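Nuclear polyadenylated rna-binding protein NAB2 (Saccharomyces cerevisiae, PDB 2V75) binds the poly(A) tails of mRNAs, protecting them from the exosome and controlling tail length and nuclear export, export requiring the N-terminal domain described here. Local coordinates at residues N23-I28 and F56-R61; A15-G20 and A65-T70. One frame throughout, in Å; residues are numbered along the deposited sequence.

Contact 1: residues N23-I28 and F56-R61; sequences NFNEDI and FDSVSR
Glu26 and Ser58 face each other across the gap between two loops, and the hydroxyl of Ser58 donates a hydrogen bond to the carboxylate, OG lying a very short 2.5 Å from OE2 of Glu26. Glu26 already heads for 56-61 from its backbone, and the bend at chi2 (-87°) turns the carboxylate so that OE2 meets both Ser58 and Phe56. The same oxygen sits beside a ring. OE2 of Glu26 comes to the edge of Phe56, near the ring plane and 3.2 Å from CD1, while the carboxylate as a whole is turned steeply against the ring, the two planes being 77° apart. Such an approach sets the carboxylate oxygen against the weakly positive rim of the ring and not over its electron-rich face. Asp57 OD1 lies 5.0 Å from Glu26 OE2, so the serine hydroxyl may also help the acid to tolerate a like charge nearby.

The domain is an all-helical bundle of the PWI-like clan, and these two loops are connectors within it: 23-28 leads into helix 28-40, while the loop 56-61 leads into helix 61-79. Asp27 and Ser60 stand at the N-cap positions of those helices, Asp27 OD1 accepting from the backbone N of Tyr30 and Ser60 OG from that of Thr63. Phe24 meets Val59 obliquely. With CG anti to the backbone N (chi1 -170°), the Phe24 ring is placed so that its CE1 reaches CG2 of Val59 at 3.6 Å. Two waters join the backbones: one lies between Asn23 O, at 2.5 Å, and Ser58 O, and the other accepts from Asn25 N at 3.0 Å and makes a weak link to the same Ser58 carbonyl.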
loop_
_atom_site.group_PDB
_atom_site.type_symbol
_atom_site.label_atom_id
_atom_site.label_comp_id
_atom_site.label_asym_id
_atom_site.label_seq_id
_atom_site.Cartn_x
_atom_site.Cartn_y
_atom_site.Cartn_z
ATOM N N ASN A 23 4.089 -14.614 -4.813
ATOM C CA ASN A 23 4.101 -14.496 -6.269
ATOM C C ASN A 23 4.026 -13.075 -6.773
ATOM O O ASN A 23 3.610 -12.859 -7.900
ATOM C CB ASN A 23 2.932 -15.247 -6.913
ATOM C CG ASN A 23 3.032 -16.731 -6.733
ATOM O OD1 ASN A 23 2.331 -17.307 -5.900
ATOM N ND2 ASN A 23 3.910 -17.366 -7.506
ATOM N N PHE A 24 4.370 -12.102 -5.945
ATOM C CA PHE A 24 4.357 -10.737 -6.404
ATOM C C PHE A 24 5.648 -10.418 -7.143
ATOM O O PHE A 24 6.715 -10.358 -6.527
ATOM C CB PHE A 24 4.202 -9.806 -5.219
ATOM C CG PHE A 24 3.950 -8.393 -5.615
ATOM C CD1 PHE A 24 2.674 -7.948 -5.878
ATOM C CD2 PHE A 24 4.999 -7.516 -5.731
ATOM C CE1 PHE A 24 2.457 -6.664 -6.263
ATOM C CE2 PHE A 24 4.791 -6.242 -6.117
ATOM C CZ PHE A 24 3.534 -5.810 -6.393
ATOM N N ASN A 25 5.542 -10.188 -8.447
ATOM C CA ASN A 25 6.731 -10.106 -9.305
ATOM C C ASN A 25 7.205 -8.688 -9.678
ATOM O O ASN A 25 8.282 -8.501 -10.256
ATOM C CB ASN A 25 6.528 -10.974 -10.563
ATOM C CG ASN A 25 6.066 -10.189 -11.784
ATOM O OD1 ASN A 25 5.081 -9.457 -11.737
ATOM N ND2 ASN A 25 6.769 -10.378 -12.904
ATOM N N GLU A 26 6.424 -7.689 -9.289
ATOM C CA GLU A 26 6.594 -6.337 -9.793
ATOM C C GLU A 26 7.598 -5.555 -8.943
ATOM O O GLU A 26 7.936 -5.951 -7.840
ATOM C CB GLU A 26 5.221 -5.664 -9.785
ATOM C CG GLU A 26 4.147 -6.427 -10.585
ATOM C CD GLU A 26 4.156 -6.041 -12.053
ATOM O OE1 GLU A 26 5.211 -5.555 -12.530
ATOM O OE2 GLU A 26 3.106 -6.210 -12.710
ATOM N N ASP A 27 8.070 -4.418 -9.443
ATOM C CA ASP A 27 9.045 -3.604 -8.732
ATOM C C ASP A 27 8.327 -3.028 -7.522
ATOM O O ASP A 27 7.424 -2.183 -7.679
ATOM C CB ASP A 27 9.509 -2.536 -9.728
ATOM C CG ASP A 27 10.536 -1.591 -9.172
ATOM O OD1 ASP A 27 10.538 -1.265 -7.967
ATOM O OD2 ASP A 27 11.351 -1.121 -9.983
ATOM N N ILE A 28 8.704 -3.484 -6.313
ATOM C CA ILE A 28 7.960 -3.115 -5.102
ATOM C C ILE A 28 8.096 -1.621 -4.824
ATOM O O ILE A 28 7.106 -0.991 -4.529
ATOM C CB ILE A 28 8.417 -3.954 -3.897
ATOM C CG1 ILE A 28 7.835 -5.361 -4.008
ATOM C CG2 ILE A 28 7.994 -3.342 -2.584
ATOM C CD1 ILE A 28 8.542 -6.343 -3.009
ATOM N N PHE A 56 -0.936 -3.209 -13.665
ATOM C CA PHE A 56 -0.317 -4.451 -13.224
ATOM C C PHE A 56 -1.337 -5.598 -13.376
ATOM O O PHE A 56 -2.192 -5.725 -12.533
ATOM C CB PHE A 56 0.090 -4.316 -11.762
ATOM C CG PHE A 56 1.005 -3.126 -11.531
ATOM C CD1 PHE A 56 2.296 -3.139 -12.028
ATOM C CD2 PHE A 56 0.527 -2.008 -10.856
ATOM C CE1 PHE A 56 3.156 -2.023 -11.835
ATOM C CE2 PHE A 56 1.349 -0.891 -10.694
ATOM C CZ PHE A 56 2.629 -0.919 -11.199
ATOM N N ASP A 57 -1.236 -6.364 -14.453
ATOM C CA ASP A 57 -2.095 -7.521 -14.688
ATOM C C ASP A 57 -1.625 -8.813 -14.009
ATOM O O ASP A 57 -2.318 -9.841 -14.069
ATOM C CB ASP A 57 -2.295 -7.732 -16.176
ATOM C CG ASP A 57 -0.991 -7.845 -16.941
ATOM O OD1 ASP A 57 0.095 -7.936 -16.294
ATOM O OD2 ASP A 57 -1.061 -7.819 -18.194
ATOM N N SER A 58 -0.475 -8.750 -13.350
ATOM C CA SER A 58 0.094 -9.863 -12.598
ATOM C C SER A 58 -0.426 -9.969 -11.157
ATOM O O SER A 58 -0.085 -10.923 -10.451
ATOM C CB SER A 58 1.623 -9.680 -12.590
ATOM O OG SER A 58 1.940 -8.344 -12.149
ATOM N N VAL A 59 -1.220 -8.983 -10.731
ATOM C CA VAL A 59 -1.765 -8.879 -9.382
ATOM C C VAL A 59 -3.283 -8.775 -9.490
ATOM O O VAL A 59 -3.833 -7.946 -10.253
ATOM C CB VAL A 59 -1.261 -7.644 -8.625
ATOM C CG1 VAL A 59 -1.544 -7.829 -7.031
ATOM C CG2 VAL A 59 0.223 -7.425 -8.989
ATOM N N SER A 60 -3.950 -9.621 -8.726
ATOM C CA SER A 60 -5.416 -9.645 -8.732
ATOM C C SER A 60 -5.984 -8.357 -8.171
ATOM O O SER A 60 -5.360 -7.677 -7.325
ATOM C CB SER A 60 -5.949 -10.857 -7.941
ATOM O OG SER A 60 -5.638 -10.682 -6.579
ATOM N N ARG A 61 -7.201 -8.022 -8.597
ATOM C CA ARG A 61 -7.880 -6.874 -8.007
ATOM C C ARG A 61 -8.144 -7.097 -6.516
ATOM O O ARG A 61 -7.999 -6.180 -5.706
ATOM C CB ARG A 61 -9.149 -6.551 -8.805
ATOM C CG ARG A 61 -9.952 -5.515 -8.239
ATOM C CD ARG A 61 -11.154 -5.130 -9.176
ATOM N NE ARG A 61 -11.575 -3.833 -8.681
ATOM C CZ ARG A 61 -11.423 -2.653 -9.282
ATOM N NH1 ARG A 61 -10.964 -2.521 -10.521
ATOM N NH2 ARG A 61 -11.837 -1.589 -8.600
HETATM O O HOH W 1 2.230 -12.814 -10.013
HETATM O O HOH W 2 2.683 -10.007 -9.338
#

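Contact 2: residues A15-G20 and A65-T70; sequences AEKLAG and ANVVQT
Apolar packing between helix 7-18 and helix 61-79 begins with Leu18, whose CD2 sits 3.9 Å from both methyls of Val67, CG1 and CG2, the two side chains crossing at about a right angle. Around them Ile35 and Ile21 also touch Val67, while Val31 touches Leu18, placing the pair in the interior of the helical bundle. The aliphatic part of Lys17 continues this surface, its CG 4.1 Å from CG2 of Val67, and Thr70 OG1 makes a van der Waals contact beside CE of Lys17 at 3.7 Å.

The polar contact lies at the end of the lysine. Leaving the helix with CG anti to the backbone N (chi1 178°), the chain bends once at chi2 and then runs straight to NZ, which donates to OD1 of Asn66; the bond is modelled at a very short 2.4 Å, and the exact place of OD1 is doubtful. Within its own helix, Thr70 OG1 donates to Asn66 O at 2.8 Å, on the opposite face of that carbonyl from Thr70 N. A leucine in place of Lys17 has no ammonium group, and the Asn66 side-chain amide is likely to be freer to turn without that mate. Lys17 thus joins two kinds of contact, its methylenes packing against Val67 while its ammonium group probably offsets the polarity of an amide oxygen.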
loop_
_atom_site.group_PDB
_atom_site.type_symbol
_atom_site.label_atom_id
_atom_site.label_comp_id
_atom_site.label_asym_id
_atom_site.label_seq_id
_atom_site.Cartn_x
_atom_site.Cartn_y
_atom_site.Cartn_z
ATOM N N ALA A 15 5.456 -0.913 0.766
ATOM C CA ALA A 15 6.492 -1.876 0.404
ATOM C C ALA A 15 6.511 -3.110 1.311
ATOM O O ALA A 15 6.710 -4.219 0.834
ATOM C CB ALA A 15 7.882 -1.181 0.331
ATOM N N GLU A 16 6.338 -2.929 2.617
ATOM C CA GLU A 16 6.360 -4.056 3.536
ATOM C C GLU A 16 5.181 -4.995 3.247
ATOM O O GLU A 16 5.312 -6.234 3.282
ATOM C CB GLU A 16 6.333 -3.570 4.991
ATOM C CG GLU A 16 7.535 -2.796 5.371
ATOM C CD GLU A 16 8.782 -3.639 5.488
ATOM O OE1 GLU A 16 8.739 -4.826 5.895
ATOM O OE2 GLU A 16 9.870 -3.054 5.332
ATOM N N LYS A 17 4.045 -4.388 2.967
ATOM C CA LYS A 17 2.824 -5.150 2.638
ATOM C C LYS A 17 3.011 -5.921 1.335
ATOM O O LYS A 17 2.800 -7.142 1.277
ATOM C CB LYS A 17 1.639 -4.212 2.574
ATOM C CG LYS A 17 0.291 -4.874 2.179
ATOM C CD LYS A 17 -0.206 -5.851 3.185
ATOM C CE LYS A 17 -1.565 -6.373 2.689
ATOM N NZ LYS A 17 -2.278 -7.144 3.700
ATOM N N LEU A 18 3.496 -5.224 0.309
ATOM C CA LEU A 18 3.815 -5.856 -0.991
ATOM C C LEU A 18 4.805 -7.013 -0.874
ATOM O O LEU A 18 4.679 -8.076 -1.514
ATOM C CB LEU A 18 4.321 -4.779 -1.941
ATOM C CG LEU A 18 3.340 -3.671 -2.331
ATOM C CD1 LEU A 18 4.136 -2.674 -3.227
ATOM C CD2 LEU A 18 2.105 -4.259 -3.042
ATOM N N ALA A 19 5.815 -6.850 -0.020
ATOM C CA ALA A 19 6.817 -7.885 0.122
ATOM C C ALA A 19 6.253 -9.201 0.643
ATOM O O ALA A 19 6.942 -10.234 0.591
ATOM C CB ALA A 19 7.953 -7.426 1.062
ATOM N N GLY A 20 5.080 -9.147 1.251
ATOM C CA GLY A 20 4.514 -10.342 1.897
ATOM C C GLY A 20 3.552 -11.100 0.992
ATOM O O GLY A 20 3.032 -12.163 1.353
ATOM N N ALA A 65 -6.786 -4.537 -3.833
ATOM C CA ALA A 65 -7.697 -3.959 -2.863
ATOM C C ALA A 65 -7.235 -4.105 -1.406
ATOM O O ALA A 65 -7.314 -3.163 -0.621
ATOM C CB ALA A 65 -9.129 -4.501 -3.043
ATOM N N ASN A 66 -6.739 -5.272 -1.033
ATOM C CA ASN A 66 -6.167 -5.451 0.286
ATOM C C ASN A 66 -5.021 -4.490 0.561
ATOM O O ASN A 66 -4.949 -3.924 1.656
ATOM C CB ASN A 66 -5.680 -6.866 0.435
ATOM C CG ASN A 66 -5.120 -7.117 1.833
ATOM O OD1 ASN A 66 -3.989 -7.573 2.001
ATOM N ND2 ASN A 66 -5.942 -6.821 2.850
ATOM N N VAL A 67 -4.135 -4.342 -0.406
ATOM C CA VAL A 67 -2.949 -3.492 -0.274
ATOM C C VAL A 67 -3.431 -2.060 -0.130
ATOM O O VAL A 67 -2.974 -1.339 0.761
ATOM C CB VAL A 67 -1.999 -3.589 -1.447
ATOM C CG1 VAL A 67 -0.868 -2.503 -1.323
ATOM C CG2 VAL A 67 -1.439 -5.039 -1.543
ATOM N N VAL A 68 -4.336 -1.652 -1.010
ATOM C CA VAL A 68 -4.885 -0.285 -0.928
ATOM C C VAL A 68 -5.614 0.012 0.419
ATOM O O VAL A 68 -5.421 1.075 1.069
ATOM C CB VAL A 68 -5.720 0.052 -2.200
ATOM C CG1 VAL A 68 -6.425 1.376 -1.990
ATOM C CG2 VAL A 68 -4.810 0.046 -3.483
ATOM N N GLN A 69 -6.505 -0.875 0.846
ATOM C CA GLN A 69 -7.144 -0.805 2.159
ATOM C C GLN A 69 -6.128 -0.640 3.283
ATOM O O GLN A 69 -6.249 0.203 4.157
ATOM C CB GLN A 69 -8.008 -2.067 2.347
ATOM C CG GLN A 69 -9.219 -2.038 1.473
ATOM C CD GLN A 69 -10.065 -3.299 1.614
ATOM O OE1 GLN A 69 -9.660 -4.224 2.317
ATOM N NE2 GLN A 69 -11.199 -3.339 0.930
ATOM N N THR A 70 -5.068 -1.439 3.257
ATOM C CA THR A 70 -4.063 -1.358 4.288
ATOM C C THR A 70 -3.314 -0.018 4.268
ATOM O O THR A 70 -3.074 0.575 5.327
ATOM C CB THR A 70 -3.009 -2.450 4.073
ATOM O OG1 THR A 70 -3.662 -3.707 4.167
ATOM C CG2 THR A 70 -1.837 -2.353 5.081
#

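How the contacts relate
The two contacts illustrate how a small helical domain ties surface loops to its interior. Their centres are 11 Å apart, contact 1 lying at the surface, about 12 Å from the centre of the chain, and contact 2 deeper, about 4 Å from it. In chain order the segments run 15-20, 23-28, 56-61, 65-70, so the loop pairing is enclosed by the pairing of helices 7-18 and 61-79. Each loop follows or precedes one of those helices, and the contacts meet directly where Ile28 packs on Ala15 and Ala19 and Phe24 on Leu18. Ile28 and Phe24 thus link the surface loops to the inner helix pair, and the packing passes from one contact to the other within this N-terminal domain.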